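Local coordinates for cytochrome C-type biogenesis protein ccmF (Thermus thermophilus, PDB 6ZMQ) that probably attaches heme to apocytochrome c as a membrane-bound heme lyase of cytochrome c maturation, itself carrying a heme b, at residues L60-F65 against Y124-S129; S139-V144 against Y204-A209; E531-R536 against W616-L621. All coordinates share one frame; numbering follows the deposited sequence.

Interaction 1: residues L60-F65 against Y124-S129; sequences LVFPAF and YTLLAS. With PTY (phosphatidylethanolamine), chain F.
With CG trans to the backbone N (chi1 -177°), Leu126 sends its two methyls toward helix 61-81, where Phe62 and Phe65 receive them. Phe62 and Phe65, one turn apart, both bring their rings to Leu126 CD2. The ring of Phe62 presents its edge: Leu126 CD2 sits near the ring plane, 3.7 Å from Phe62 CD1, with Leu126 CD1 beside it at the same edge. Phe65 crosses the leucine at about a right angle and meets the same methyl obliquely, Phe65 CD2 to Leu126 CD2 being 3.6 Å.

Next to Phe62, Val61 points toward the partner helix, where Ser129 lies about a turn beyond Leu126. Val61 CG2 lies 3.4 Å from Ser129 OG, and Val61 CG1 rests on Ser129 CB. The hydroxyl is bonded back to Leu126 O, with a 3.2 Å hydrogen bond from Ser129 OG; the valine methyl only packs against that oxygen. Phe146 of helix 135-157 also touches Val61. On another side of helix 110-129, Tyr124 reaches a phosphatidylethanolamine, with Tyr124 OH 3.3 Å from the lipid's C33.

The short segment axes come within 9.2 Å, at 163°, an almost antiparallel pair of helices meeting through apolar side chains, as in the helical bundles of multi-span membrane proteins.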
loop_
_atom_site.group_PDB
_atom_site.type_symbol
_atom_site.label_atom_id
_atom_site.label_comp_id
_atom_site.label_asym_id
_atom_site.label_seq_id
_atom_site.Cartn_x
_atom_site.Cartn_y
_atom_site.Cartn_z
ATOM N N LEU A 60 1.128 30.661 -5.180
ATOM C CA LEU A 60 1.325 30.216 -3.802
ATOM C C LEU A 60 1.647 28.726 -3.641
ATOM O O LEU A 60 1.716 28.252 -2.503
ATOM C CB LEU A 60 0.103 30.556 -2.951
ATOM C CG LEU A 60 -0.287 32.027 -2.864
ATOM C CD1 LEU A 60 -1.764 32.089 -2.723
ATOM C CD2 LEU A 60 0.384 32.704 -1.673
ATOM N N VAL A 61 1.856 27.979 -4.728
ATOM C CA VAL A 61 2.183 26.556 -4.591
ATOM C C VAL A 61 3.610 26.368 -4.083
ATOM O O VAL A 61 3.877 25.499 -3.246
ATOM C CB VAL A 61 1.954 25.807 -5.918
ATOM C CG1 VAL A 61 0.481 25.460 -6.095
ATOM C CG2 VAL A 61 2.432 26.634 -7.073
ATOM N N PHE A 62 4.548 27.160 -4.603
ATOM C CA PHE A 62 5.932 27.121 -4.131
ATOM C C PHE A 62 6.110 27.618 -2.685
ATOM O O PHE A 62 6.810 26.926 -1.920
ATOM C CB PHE A 62 6.809 27.857 -5.161
ATOM C CG PHE A 62 8.256 27.451 -5.161
ATOM C CD1 PHE A 62 8.637 26.163 -5.522
ATOM C CD2 PHE A 62 9.243 28.383 -4.838
ATOM C CE1 PHE A 62 9.975 25.803 -5.538
ATOM C CE2 PHE A 62 10.579 28.034 -4.843
ATOM C CZ PHE A 62 10.949 26.740 -5.196
ATOM N N PRO A 63 5.511 28.746 -2.222
ATOM C CA PRO A 63 5.677 29.093 -0.792
ATOM C C PRO A 63 5.008 28.153 0.208
ATOM O O PRO A 63 5.538 27.988 1.319
ATOM C CB PRO A 63 5.070 30.500 -0.713
ATOM C CG PRO A 63 5.316 31.074 -2.016
ATOM C CD PRO A 63 4.978 29.940 -2.927
ATOM N N ALA A 64 3.872 27.536 -0.147
ATOM C CA ALA A 64 3.190 26.597 0.748
ATOM C C ALA A 64 4.032 25.352 0.993
ATOM O O ALA A 64 4.178 24.904 2.144
ATOM C CB ALA A 64 1.839 26.193 0.157
ATOM N N PHE A 65 4.636 24.826 -0.079
ATOM C CA PHE A 65 5.556 23.701 0.049
ATOM C C PHE A 65 6.826 24.109 0.784
ATOM O O PHE A 65 7.411 23.300 1.511
ATOM C CB PHE A 65 5.873 23.112 -1.338
ATOM C CG PHE A 65 7.158 22.308 -1.399
ATOM C CD1 PHE A 65 7.197 21.028 -0.856
ATOM C CD2 PHE A 65 8.329 22.839 -1.947
ATOM C CE1 PHE A 65 8.367 20.279 -0.879
ATOM C CE2 PHE A 65 9.491 22.093 -1.975
ATOM C CZ PHE A 65 9.508 20.814 -1.440
ATOM N N TYR A 124 3.506 17.111 -4.146
ATOM C CA TYR A 124 2.751 16.615 -5.293
ATOM C C TYR A 124 1.897 17.718 -5.918
ATOM O O TYR A 124 1.727 17.764 -7.146
ATOM C CB TYR A 124 1.894 15.426 -4.863
ATOM C CG TYR A 124 2.577 14.085 -5.066
ATOM C CD1 TYR A 124 3.823 13.825 -4.485
ATOM C CD2 TYR A 124 1.973 13.071 -5.810
ATOM C CE1 TYR A 124 4.448 12.596 -4.644
ATOM C CE2 TYR A 124 2.609 11.837 -5.986
ATOM C CZ TYR A 124 3.835 11.610 -5.389
ATOM O OH TYR A 124 4.474 10.401 -5.546
ATOM N N THR A 125 1.400 18.646 -5.089
ATOM C CA THR A 125 0.667 19.796 -5.612
ATOM C C THR A 125 1.607 20.746 -6.354
ATOM O O THR A 125 1.224 21.350 -7.363
ATOM C CB THR A 125 -0.051 20.516 -4.467
ATOM O OG1 THR A 125 -0.816 19.568 -3.717
ATOM C CG2 THR A 125 -1.015 21.585 -4.988
ATOM N N LEU A 126 2.860 20.847 -5.893
ATOM C CA LEU A 126 3.877 21.623 -6.607
ATOM C C LEU A 126 4.227 21.002 -7.959
ATOM O O LEU A 126 4.359 21.718 -8.962
ATOM C CB LEU A 126 5.143 21.751 -5.754
ATOM C CG LEU A 126 6.276 22.600 -6.358
ATOM C CD1 LEU A 126 5.794 24.004 -6.730
ATOM C CD2 LEU A 126 7.539 22.651 -5.489
ATOM N N LEU A 127 4.398 19.676 -8.002
ATOM C CA LEU A 127 4.727 18.974 -9.242
ATOM C C LEU A 127 3.556 18.901 -10.212
ATOM O O LEU A 127 3.779 18.700 -11.413
ATOM C CB LEU A 127 5.211 17.554 -8.935
ATOM C CG LEU A 127 6.518 17.441 -8.144
ATOM C CD1 LEU A 127 6.870 15.990 -7.802
ATOM C CD2 LEU A 127 7.663 18.141 -8.872
ATOM N N ALA A 128 2.325 19.069 -9.727
ATOM C CA ALA A 128 1.176 19.201 -10.606
ATOM C C ALA A 128 0.835 20.649 -10.916
ATOM O O ALA A 128 -0.028 20.896 -11.766
ATOM C CB ALA A 128 -0.057 18.518 -9.993
ATOM N N SER A 129 1.477 21.603 -10.242
ATOM C CA SER A 129 1.155 23.011 -10.436
ATOM C C SER A 129 1.673 23.568 -11.754
ATOM O O SER A 129 1.099 24.535 -12.264
ATOM C CB SER A 129 1.712 23.838 -9.297
ATOM O OG SER A 129 2.920 24.457 -9.697
HETATM C C1 PTY F . 4.392 12.542 -12.219
HETATM C C2 PTY F . 0.326 12.217 -18.521
HETATM C C3 PTY F . 1.425 13.227 -18.194
HETATM O O4 PTY F . 4.769 12.695 -10.881
HETATM C C5 PTY F . 4.988 13.245 -14.576
HETATM C C6 PTY F . 5.370 13.322 -13.091
HETATM O O7 PTY F . 6.631 12.733 -12.913
HETATM C C8 PTY F . 7.723 13.584 -12.684
HETATM O O10 PTY F . 7.885 14.553 -13.350
HETATM C C11 PTY F . 8.723 13.246 -11.573
HETATM C C12 PTY F . 9.661 14.429 -11.326
HETATM C C13 PTY F . 10.654 14.146 -10.194
HETATM C C14 PTY F . 11.558 12.965 -10.551
HETATM C C15 PTY F . 12.784 12.934 -9.636
HETATM C C16 PTY F . 13.296 11.495 -9.566
HETATM C C17 PTY F . 14.033 11.236 -8.248
HETATM C C18 PTY F . 13.268 10.324 -7.274
HETATM C C19 PTY F . 12.436 9.232 -7.955
HETATM C C20 PTY F . 12.529 7.910 -7.185
HETATM C C21 PTY F . 11.807 7.990 -5.836
HETATM C C22 PTY F . 11.933 6.641 -5.118
HETATM C C23 PTY F . 10.787 6.403 -4.129
HETATM C C24 PTY F . 11.311 6.539 -2.693
HETATM C C25 PTY F . 10.834 5.363 -1.835
HETATM C C26 PTY F . 11.552 5.358 -0.483
HETATM C C27 PTY F . 11.589 3.937 0.075
HETATM C C28 PTY F . 12.822 3.795 0.966
HETATM C C29 PTY F . 13.371 2.374 0.887
HETATM C C30 PTY F . 4.547 11.584 -10.059
HETATM C C31 PTY F . 5.147 11.535 -8.651
HETATM O O30 PTY F . 3.879 10.682 -10.444
HETATM C C32 PTY F . 6.662 11.735 -8.620
HETATM C C33 PTY F . 7.159 11.457 -7.200
HETATM C C34 PTY F . 8.401 10.566 -7.234
HETATM C C35 PTY F . 8.421 9.709 -5.969
HETATM C C36 PTY F . 8.634 10.612 -4.752
HETATM C C37 PTY F . 9.398 9.863 -3.654
HETATM C C38 PTY F . 9.633 10.758 -2.432
HETATM C C39 PTY F . 10.317 9.998 -1.295
HETATM C C40 PTY F . 11.298 10.920 -0.574
HETATM C C41 PTY F . 12.118 10.138 0.452
HETATM C C42 PTY F . 13.374 9.598 -0.226
HETATM C C43 PTY F . 14.600 10.234 0.425
HETATM C C44 PTY F . 15.780 9.286 0.232
HETATM P P1 PTY F . 3.191 13.927 -16.375
HETATM O O11 PTY F . 2.080 12.880 -17.002
HETATM O O12 PTY F . 2.590 15.313 -16.380
HETATM O O13 PTY F . 4.401 13.952 -17.279
HETATM O O14 PTY F . 3.624 13.483 -14.834
HETATM N N1 PTY F . -0.119 12.423 -19.888
#

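Interaction 2: residues S139-V144 against Y204-A209; sequences SLVLAV and YAYAVA. With PTY (phosphatidylethanolamine), chain E.
Val141 and Val144 of helix 135-157 fit against Ala205 and Ala209, which form a small-xxx-small motif on helix 185-213. Having only a methyl at these two positions lets the short axes come within 8.3 Å, at a steep 125°, in a fully buried part of the transmembrane bundle.

The aliphatic contacts set valine methyls against alanine methyls and the backbone of helix 185-213. Val141 CG1 enters between the two alanines, 3.7 Å from Ala209 CB and 4.2 Å from Ala205 CB, and also rests on Tyr206 CA. Val144 points at the partner helix with CG1 lodged between its own backbone N and carbonyl carbon (chi1 51°), which leaves that methyl 3.7 Å from Ala205 CB. Leu140 adds its CB against Ala209 CB, while Leu140 CD2 meets the tail end of a phosphatidylethanolamine, 3.8 Å from the lipid's C29; Ala143 and Val144 border the same acyl chain.

The aromatic contacts use two tyrosines. Tyr204 receives Val144 CG2 obliquely, and Val208 CG2 covers one face of its ring from within the same helix. The Tyr204 hydroxyl is held by the carbonyl of Ala336, and its ring stacks with Phe299, tying this contact to helices 325-345 and 288-307. Tyr206 instead offers a face to the opposing helix in a CH-pi contact: Val141 CG1 stands 4.2 Å from the ring centroid, 22° off the normal.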
loop_
_atom_site.group_PDB
_atom_site.type_symbol
_atom_site.label_atom_id
_atom_site.label_comp_id
_atom_site.label_asym_id
_atom_site.label_seq_id
_atom_site.Cartn_x
_atom_site.Cartn_y
_atom_site.Cartn_z
ATOM N N SER A 139 -8.027 26.236 -12.020
ATOM C CA SER A 139 -8.480 26.873 -10.787
ATOM C C SER A 139 -9.176 25.876 -9.869
ATOM O O SER A 139 -8.988 25.914 -8.645
ATOM C CB SER A 139 -9.428 28.023 -11.114
ATOM O OG SER A 139 -10.746 27.546 -11.329
ATOM N N LEU A 140 -9.938 24.936 -10.443
ATOM C CA LEU A 140 -10.610 24.003 -9.543
ATOM C C LEU A 140 -9.710 22.886 -9.005
ATOM O O LEU A 140 -9.933 22.457 -7.857
ATOM C CB LEU A 140 -11.860 23.419 -10.194
ATOM C CG LEU A 140 -13.151 24.067 -9.653
ATOM C CD1 LEU A 140 -14.334 23.224 -9.956
ATOM C CD2 LEU A 140 -13.124 24.361 -8.138
ATOM N N VAL A 141 -8.698 22.410 -9.765
ATOM C CA VAL A 141 -7.760 21.438 -9.184
ATOM C C VAL A 141 -6.944 22.095 -8.080
ATOM O O VAL A 141 -6.692 21.471 -7.037
ATOM C CB VAL A 141 -6.834 20.754 -10.228
ATOM C CG1 VAL A 141 -7.589 19.843 -11.145
ATOM C CG2 VAL A 141 -5.901 21.694 -11.000
ATOM N N LEU A 142 -6.606 23.392 -8.242
ATOM C CA LEU A 142 -5.917 24.091 -7.164
ATOM C C LEU A 142 -6.815 24.287 -5.953
ATOM O O LEU A 142 -6.338 24.143 -4.825
ATOM C CB LEU A 142 -5.340 25.419 -7.661
ATOM C CG LEU A 142 -4.200 25.327 -8.688
ATOM C CD1 LEU A 142 -3.437 26.616 -8.764
ATOM C CD2 LEU A 142 -3.239 24.196 -8.331
ATOM N N ALA A 143 -8.121 24.536 -6.175
ATOM C CA ALA A 143 -9.066 24.701 -5.065
ATOM C C ALA A 143 -9.164 23.448 -4.190
ATOM O O ALA A 143 -9.018 23.528 -2.962
ATOM C CB ALA A 143 -10.439 25.076 -5.604
ATOM N N VAL A 144 -9.318 22.271 -4.811
ATOM C CA VAL A 144 -9.471 21.058 -3.998
ATOM C C VAL A 144 -8.123 20.610 -3.396
ATOM O O VAL A 144 -8.073 20.150 -2.241
ATOM C CB VAL A 144 -10.171 19.950 -4.814
ATOM C CG1 VAL A 144 -9.500 19.767 -6.107
ATOM C CG2 VAL A 144 -10.275 18.612 -4.057
ATOM N N TYR A 204 -8.009 12.600 -8.533
ATOM C CA TYR A 204 -9.274 12.918 -7.860
ATOM C C TYR A 204 -9.628 14.383 -8.016
ATOM O O TYR A 204 -10.774 14.714 -8.350
ATOM C CB TYR A 204 -9.195 12.582 -6.362
ATOM C CG TYR A 204 -10.321 13.188 -5.519
ATOM C CD1 TYR A 204 -11.578 12.591 -5.491
ATOM C CD2 TYR A 204 -10.120 14.338 -4.732
ATOM C CE1 TYR A 204 -12.607 13.117 -4.730
ATOM C CE2 TYR A 204 -11.154 14.878 -3.976
ATOM C CZ TYR A 204 -12.392 14.259 -3.983
ATOM O OH TYR A 204 -13.429 14.764 -3.229
ATOM N N ALA A 205 -8.621 15.250 -7.832
ATOM C CA ALA A 205 -8.728 16.684 -8.062
ATOM C C ALA A 205 -9.219 16.985 -9.463
ATOM O O ALA A 205 -10.263 17.639 -9.622
ATOM C CB ALA A 205 -7.360 17.326 -7.831
ATOM N N TYR A 206 -8.575 16.357 -10.462
ATOM C CA TYR A 206 -8.955 16.497 -11.865
ATOM C C TYR A 206 -10.379 16.021 -12.096
ATOM O O TYR A 206 -11.164 16.717 -12.759
ATOM C CB TYR A 206 -7.979 15.719 -12.748
ATOM C CG TYR A 206 -6.783 16.499 -13.272
ATOM C CD1 TYR A 206 -5.656 16.698 -12.483
ATOM C CD2 TYR A 206 -6.762 16.985 -14.571
ATOM C CE1 TYR A 206 -4.551 17.380 -12.957
ATOM C CE2 TYR A 206 -5.658 17.665 -15.057
ATOM C CZ TYR A 206 -4.561 17.865 -14.247
ATOM O OH TYR A 206 -3.468 18.547 -14.727
ATOM N N ALA A 207 -10.766 14.931 -11.405
ATOM C CA ALA A 207 -12.109 14.382 -11.545
ATOM C C ALA A 207 -13.154 15.320 -10.976
ATOM O O ALA A 207 -14.157 15.607 -11.642
ATOM C CB ALA A 207 -12.198 13.040 -10.855
ATOM N N VAL A 208 -12.873 15.909 -9.804
ATOM C CA VAL A 208 -13.822 16.851 -9.212
ATOM C C VAL A 208 -13.759 18.164 -9.970
ATOM O O VAL A 208 -14.756 18.901 -10.039
ATOM C CB VAL A 208 -13.532 16.934 -7.697
ATOM C CG1 VAL A 208 -14.385 17.973 -6.979
ATOM C CG2 VAL A 208 -13.793 15.580 -7.064
ATOM N N ALA A 209 -12.656 18.391 -10.678
ATOM C CA ALA A 209 -12.617 19.456 -11.653
ATOM C C ALA A 209 -13.471 19.118 -12.866
ATOM O O ALA A 209 -14.316 19.932 -13.262
ATOM C CB ALA A 209 -11.171 19.690 -12.038
HETATM C C1 PTY E . -13.641 18.923 18.511
HETATM C C2 PTY E . -15.909 16.053 24.663
HETATM C C3 PTY E . -15.632 15.371 23.323
HETATM O O4 PTY E . -12.249 19.053 18.473
HETATM C C5 PTY E . -13.983 16.427 18.748
HETATM C C6 PTY E . -14.137 17.647 17.820
HETATM O O7 PTY E . -13.502 17.446 16.569
HETATM C C8 PTY E . -14.223 17.881 15.427
HETATM O O10 PTY E . -15.248 18.458 15.570
HETATM C C11 PTY E . -13.717 17.619 13.995
HETATM C C12 PTY E . -14.559 18.341 12.919
HETATM C C13 PTY E . -14.473 17.672 11.530
HETATM C C14 PTY E . -14.312 18.667 10.367
HETATM C C15 PTY E . -13.492 18.074 9.209
HETATM C C16 PTY E . -13.887 18.636 7.831
HETATM C C17 PTY E . -12.680 19.304 7.150
HETATM C C18 PTY E . -12.743 19.256 5.616
HETATM C C19 PTY E . -11.635 20.125 5.007
HETATM C C20 PTY E . -11.891 20.373 3.514
HETATM C C21 PTY E . -11.178 21.644 3.038
HETATM C C22 PTY E . -12.061 22.440 2.067
HETATM C C23 PTY E . -11.955 21.878 0.645
HETATM C C24 PTY E . -12.724 22.764 -0.342
HETATM C C25 PTY E . -12.460 22.360 -1.796
HETATM C C26 PTY E . -13.765 21.925 -2.466
HETATM C C27 PTY E . -13.799 22.374 -3.926
HETATM C C28 PTY E . -14.826 21.521 -4.667
HETATM C C29 PTY E . -15.341 22.241 -5.908
HETATM C C30 PTY E . -11.839 20.391 18.547
HETATM C C31 PTY E . -11.854 21.255 17.286
HETATM O O30 PTY E . -11.498 20.858 19.584
HETATM C C32 PTY E . -11.109 20.527 16.165
HETATM C C33 PTY E . -11.313 21.219 14.815
HETATM C C34 PTY E . -10.365 20.607 13.780
HETATM C C35 PTY E . -10.608 21.236 12.406
HETATM C C36 PTY E . -9.338 21.196 11.554
HETATM C C37 PTY E . -9.350 22.363 10.566
HETATM C C38 PTY E . -9.325 21.827 9.134
HETATM C C39 PTY E . -9.543 22.953 8.121
HETATM C C40 PTY E . -10.959 22.862 7.553
HETATM C C41 PTY E . -11.116 23.744 6.313
HETATM C C42 PTY E . -11.620 25.128 6.720
HETATM C C43 PTY E . -12.299 25.792 5.525
HETATM C C44 PTY E . -11.358 26.851 4.960
HETATM P P1 PTY E . -15.092 16.751 21.162
HETATM O O11 PTY E . -14.662 16.092 22.613
HETATM O O12 PTY E . -16.262 15.983 20.595
HETATM O O13 PTY E . -15.535 18.170 21.416
HETATM O O14 PTY E . -13.818 16.775 20.103
HETATM N N1 PTY E . -17.319 16.390 24.748
#

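Interaction 3: residues E531-R536 against W616-L621; sequences EKTLYR and WASLRL. With LMT (dodecyl-beta-D-maltoside), chain D.
An outermost strand of a four-stranded antiparallel sheet, 528-534, pairs here with strand 617-625, bringing Glu531 to Leu534 alongside Arg620 to Ala617. Lys532 and Leu619 form a hydrogen-bonded pair with both rungs at 2.9 Å, Lys532 N to Leu619 O and Leu619 N to Lys532 O. The latter oxygen is gripped twice: Ser618 OG, swung anti to its own N (chi1 160°), donates to it from nearly along the C=O axis. At the next hydrogen-bonded pair Leu534 N gives a firm bond to Ala617 O, whereas the return bond from Ala617 N to Leu534 O is weak.

This sheet belongs to the extramembrane domain between helices 501-525 and 627-644, and its two faces differ. Leu534 and Leu619 lie on one, their CD1 methyls 4.0 Å apart, with Phe549 of a nearby loop also against Leu534. On the other, Thr533 and Ser618 face each other as a non-hydrogen-bonded pair. Thr533 CG2 stands over the face of the Trp616 six-membered ring, 3.4 Å from its centroid and 4° off the normal, a CH-pi contact. Further along this face Glu531 and Arg620 run side by side. The salt bridge from Glu531 OE2 to Arg620 NH1 is long, 3.6 Å, and the carboxylate is turned 73° against the guanidinium, whose edge it meets. Arg620 has further long, weak ionic partners in Glu529, Asp608 and Asp610, and a detergent maltoside lies near Arg620 NH2.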
loop_
_atom_site.group_PDB
_atom_site.type_symbol
_atom_site.label_atom_id
_atom_site.label_comp_id
_atom_site.label_asym_id
_atom_site.label_seq_id
_atom_site.Cartn_x
_atom_site.Cartn_y
_atom_site.Cartn_z
ATOM N N GLU A 531 3.981 -26.777 18.139
ATOM C CA GLU A 531 4.513 -26.115 19.318
ATOM C C GLU A 531 5.029 -27.169 20.284
ATOM O O GLU A 531 4.254 -27.986 20.794
ATOM C CB GLU A 531 3.431 -25.268 19.985
ATOM C CG GLU A 531 2.533 -24.565 18.985
ATOM C CD GLU A 531 1.776 -23.413 19.590
ATOM O OE1 GLU A 531 2.406 -22.594 20.289
ATOM O OE2 GLU A 531 0.550 -23.327 19.371
ATOM N N LYS A 532 6.337 -27.153 20.526
ATOM C CA LYS A 532 7.011 -28.146 21.350
ATOM C C LYS A 532 7.769 -27.411 22.450
ATOM O O LYS A 532 7.883 -26.184 22.432
ATOM C CB LYS A 532 7.968 -29.001 20.506
ATOM C CG LYS A 532 7.673 -29.001 19.001
ATOM C CD LYS A 532 8.664 -29.803 18.189
ATOM C CE LYS A 532 9.834 -28.936 17.771
ATOM N NZ LYS A 532 10.621 -29.540 16.655
ATOM N N THR A 533 8.301 -28.153 23.421
ATOM C CA THR A 533 9.140 -27.537 24.439
ATOM C C THR A 533 10.286 -28.483 24.764
ATOM O O THR A 533 10.056 -29.577 25.278
ATOM C CB THR A 533 8.343 -27.223 25.716
ATOM O OG1 THR A 533 7.180 -26.456 25.385
ATOM C CG2 THR A 533 9.180 -26.389 26.661
ATOM N N LEU A 534 11.520 -28.029 24.554
ATOM C CA LEU A 534 12.644 -28.954 24.508
ATOM C C LEU A 534 13.688 -28.519 25.525
ATOM O O LEU A 534 13.955 -27.327 25.696
ATOM C CB LEU A 534 13.294 -28.994 23.117
ATOM C CG LEU A 534 12.759 -29.662 21.848
ATOM C CD1 LEU A 534 11.564 -28.937 21.303
ATOM C CD2 LEU A 534 13.860 -29.720 20.793
ATOM N N TYR A 535 14.285 -29.505 26.193
ATOM C CA TYR A 535 15.339 -29.264 27.175
ATOM C C TYR A 535 16.668 -29.591 26.511
ATOM O O TYR A 535 17.551 -28.735 26.410
ATOM C CB TYR A 535 15.181 -30.056 28.497
ATOM C CG TYR A 535 14.569 -31.483 28.576
ATOM C CD1 TYR A 535 13.186 -31.739 28.655
ATOM C CD2 TYR A 535 15.425 -32.579 28.670
ATOM C CE1 TYR A 535 12.694 -33.032 28.737
ATOM C CE2 TYR A 535 14.937 -33.870 28.774
ATOM C CZ TYR A 535 13.575 -34.089 28.806
ATOM O OH TYR A 535 13.095 -35.374 28.910
ATOM N N ARG A 536 16.835 -30.833 26.064
ATOM C CA ARG A 536 17.671 -31.216 24.935
ATOM C C ARG A 536 16.884 -32.141 24.017
ATOM O O ARG A 536 17.427 -33.085 23.441
ATOM C CB ARG A 536 18.994 -31.837 25.384
ATOM C CG ARG A 536 20.120 -30.809 25.440
ATOM C CD ARG A 536 20.877 -30.780 26.750
ATOM N NE ARG A 536 21.769 -29.623 26.780
ATOM C CZ ARG A 536 21.384 -28.386 27.076
ATOM N NH1 ARG A 536 20.119 -28.136 27.388
ATOM N NH2 ARG A 536 22.268 -27.399 27.061
ATOM N N TRP A 616 14.789 -24.013 30.572
ATOM C CA TRP A 616 14.421 -24.832 29.420
ATOM C C TRP A 616 13.638 -23.906 28.501
ATOM O O TRP A 616 13.158 -22.870 28.961
ATOM C CB TRP A 616 13.581 -26.061 29.827
ATOM C CG TRP A 616 12.080 -25.861 30.144
ATOM C CD1 TRP A 616 11.472 -24.807 30.783
ATOM C CD2 TRP A 616 11.042 -26.833 29.925
ATOM N NE1 TRP A 616 10.118 -25.037 30.890
ATOM C CE2 TRP A 616 9.831 -26.277 30.386
ATOM C CE3 TRP A 616 11.020 -28.111 29.361
ATOM C CZ2 TRP A 616 8.609 -26.960 30.300
ATOM C CZ3 TRP A 616 9.802 -28.791 29.283
ATOM C CH2 TRP A 616 8.619 -28.212 29.748
ATOM N N ALA A 617 13.560 -24.200 27.208
ATOM C CA ALA A 617 12.758 -23.319 26.368
ATOM C C ALA A 617 11.808 -24.083 25.452
ATOM O O ALA A 617 11.981 -25.270 25.178
ATOM C CB ALA A 617 13.661 -22.395 25.552
ATOM N N SER A 618 10.814 -23.351 24.947
ATOM C CA SER A 618 9.836 -23.845 23.987
ATOM C C SER A 618 10.235 -23.436 22.575
ATOM O O SER A 618 11.165 -22.650 22.378
ATOM C CB SER A 618 8.430 -23.327 24.303
ATOM O OG SER A 618 7.584 -23.409 23.166
ATOM N N LEU A 619 9.559 -24.031 21.590
ATOM C CA LEU A 619 9.763 -23.745 20.178
ATOM C C LEU A 619 8.441 -23.867 19.428
ATOM O O LEU A 619 7.559 -24.633 19.826
ATOM C CB LEU A 619 10.774 -24.709 19.553
ATOM C CG LEU A 619 12.267 -24.414 19.648
ATOM C CD1 LEU A 619 12.837 -25.131 20.851
ATOM C CD2 LEU A 619 12.972 -24.855 18.390
ATOM N N ARG A 620 8.303 -23.111 18.339
ATOM C CA ARG A 620 7.242 -23.327 17.358
ATOM C C ARG A 620 7.865 -23.388 15.966
ATOM O O ARG A 620 8.760 -22.604 15.638
ATOM C CB ARG A 620 6.150 -22.232 17.436
ATOM C CG ARG A 620 5.064 -22.322 16.349
ATOM C CD ARG A 620 3.699 -21.824 16.806
ATOM N NE ARG A 620 3.363 -20.491 16.309
ATOM C CZ ARG A 620 2.285 -19.806 16.687
ATOM N NH1 ARG A 620 1.438 -20.331 17.563
ATOM N NH2 ARG A 620 2.049 -18.598 16.192
ATOM N N LEU A 621 7.420 -24.341 15.151
ATOM C CA LEU A 621 7.947 -24.470 13.791
ATOM C C LEU A 621 6.744 -24.597 12.860
ATOM O O LEU A 621 5.907 -25.497 13.037
ATOM C CB LEU A 621 8.925 -25.642 13.680
ATOM C CG LEU A 621 9.685 -26.078 12.411
ATOM C CD1 LEU A 621 8.929 -27.085 11.612
ATOM C CD2 LEU A 621 10.085 -24.921 11.519
HETATM C C1B LMT D . -3.666 -18.052 11.114
HETATM C C2B LMT D . -4.831 -18.986 11.575
HETATM C C3B LMT D . -4.475 -19.930 12.771
HETATM C C4B LMT D . -2.985 -19.902 13.209
HETATM C C5B LMT D . -2.615 -18.415 13.342
HETATM C C6B LMT D . -1.222 -18.280 13.943
HETATM O O1B LMT D . -4.188 -16.908 10.477
HETATM O O2B LMT D . -5.888 -18.176 11.903
HETATM O O3B LMT D . -4.916 -21.201 12.535
HETATM O "O4'" LMT D . -2.816 -20.536 14.420
HETATM O O5B LMT D . -2.733 -17.662 12.122
HETATM O O6B LMT D . -1.199 -18.837 15.195
HETATM C "C1'" LMT D . -4.841 -15.509 6.492
HETATM C "C2'" LMT D . -5.932 -16.440 7.114
HETATM C "C3'" LMT D . -5.747 -16.541 8.663
HETATM C "C4'" LMT D . -4.298 -16.898 9.060
HETATM C "C5'" LMT D . -3.484 -15.723 8.459
HETATM C "C6'" LMT D . -2.046 -15.618 8.889
HETATM O "O1'" LMT D . -4.736 -15.741 5.139
HETATM O "O2'" LMT D . -7.173 -15.914 6.874
HETATM O "O3'" LMT D . -6.622 -17.439 9.193
HETATM O "O5'" LMT D . -3.542 -15.794 7.041
HETATM O "O6'" LMT D . -1.407 -16.664 8.281
HETATM C C1 LMT D . -5.436 -14.855 4.278
HETATM C C2 LMT D . -4.591 -14.736 3.038
HETATM C C3 LMT D . -5.303 -14.645 1.720
HETATM C C4 LMT D . -5.646 -13.202 1.427
HETATM C C5 LMT D . -6.324 -13.110 0.092
HETATM C C6 LMT D . -5.990 -11.869 -0.684
HETATM C C7 LMT D . -4.502 -11.672 -0.778
HETATM C C8 LMT D . -4.158 -11.160 -2.133
HETATM C C9 LMT D . -3.258 -9.969 -2.092
HETATM C C10 LMT D . -3.025 -9.512 -3.502
HETATM C C11 LMT D . -2.042 -8.390 -3.515
HETATM C C12 LMT D . -1.197 -8.426 -4.740
#

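Overall arrangement
Interactions 1 and 2 are neighbours in the helical bundle, with centres 14 Å apart and nearest atoms about 5 Å apart. They are joined by helices 110-129 and 135-157, which follow each other in the chain, and by Phe146, which reaches back to Val61. Each includes residues of a different phosphatidylethanolamine pocket: Tyr124 in one, Leu140, Ala143 and Val144 in the other. The link from interaction 2 to the heme site is the side chain of Tyr206, about 10 Å from that of Arg224, which binds heme b. Interaction 3 lies beyond the chain's centre, its own centre 57 Å and 60 Å from those of interactions 1 and 2, in the sheet domain.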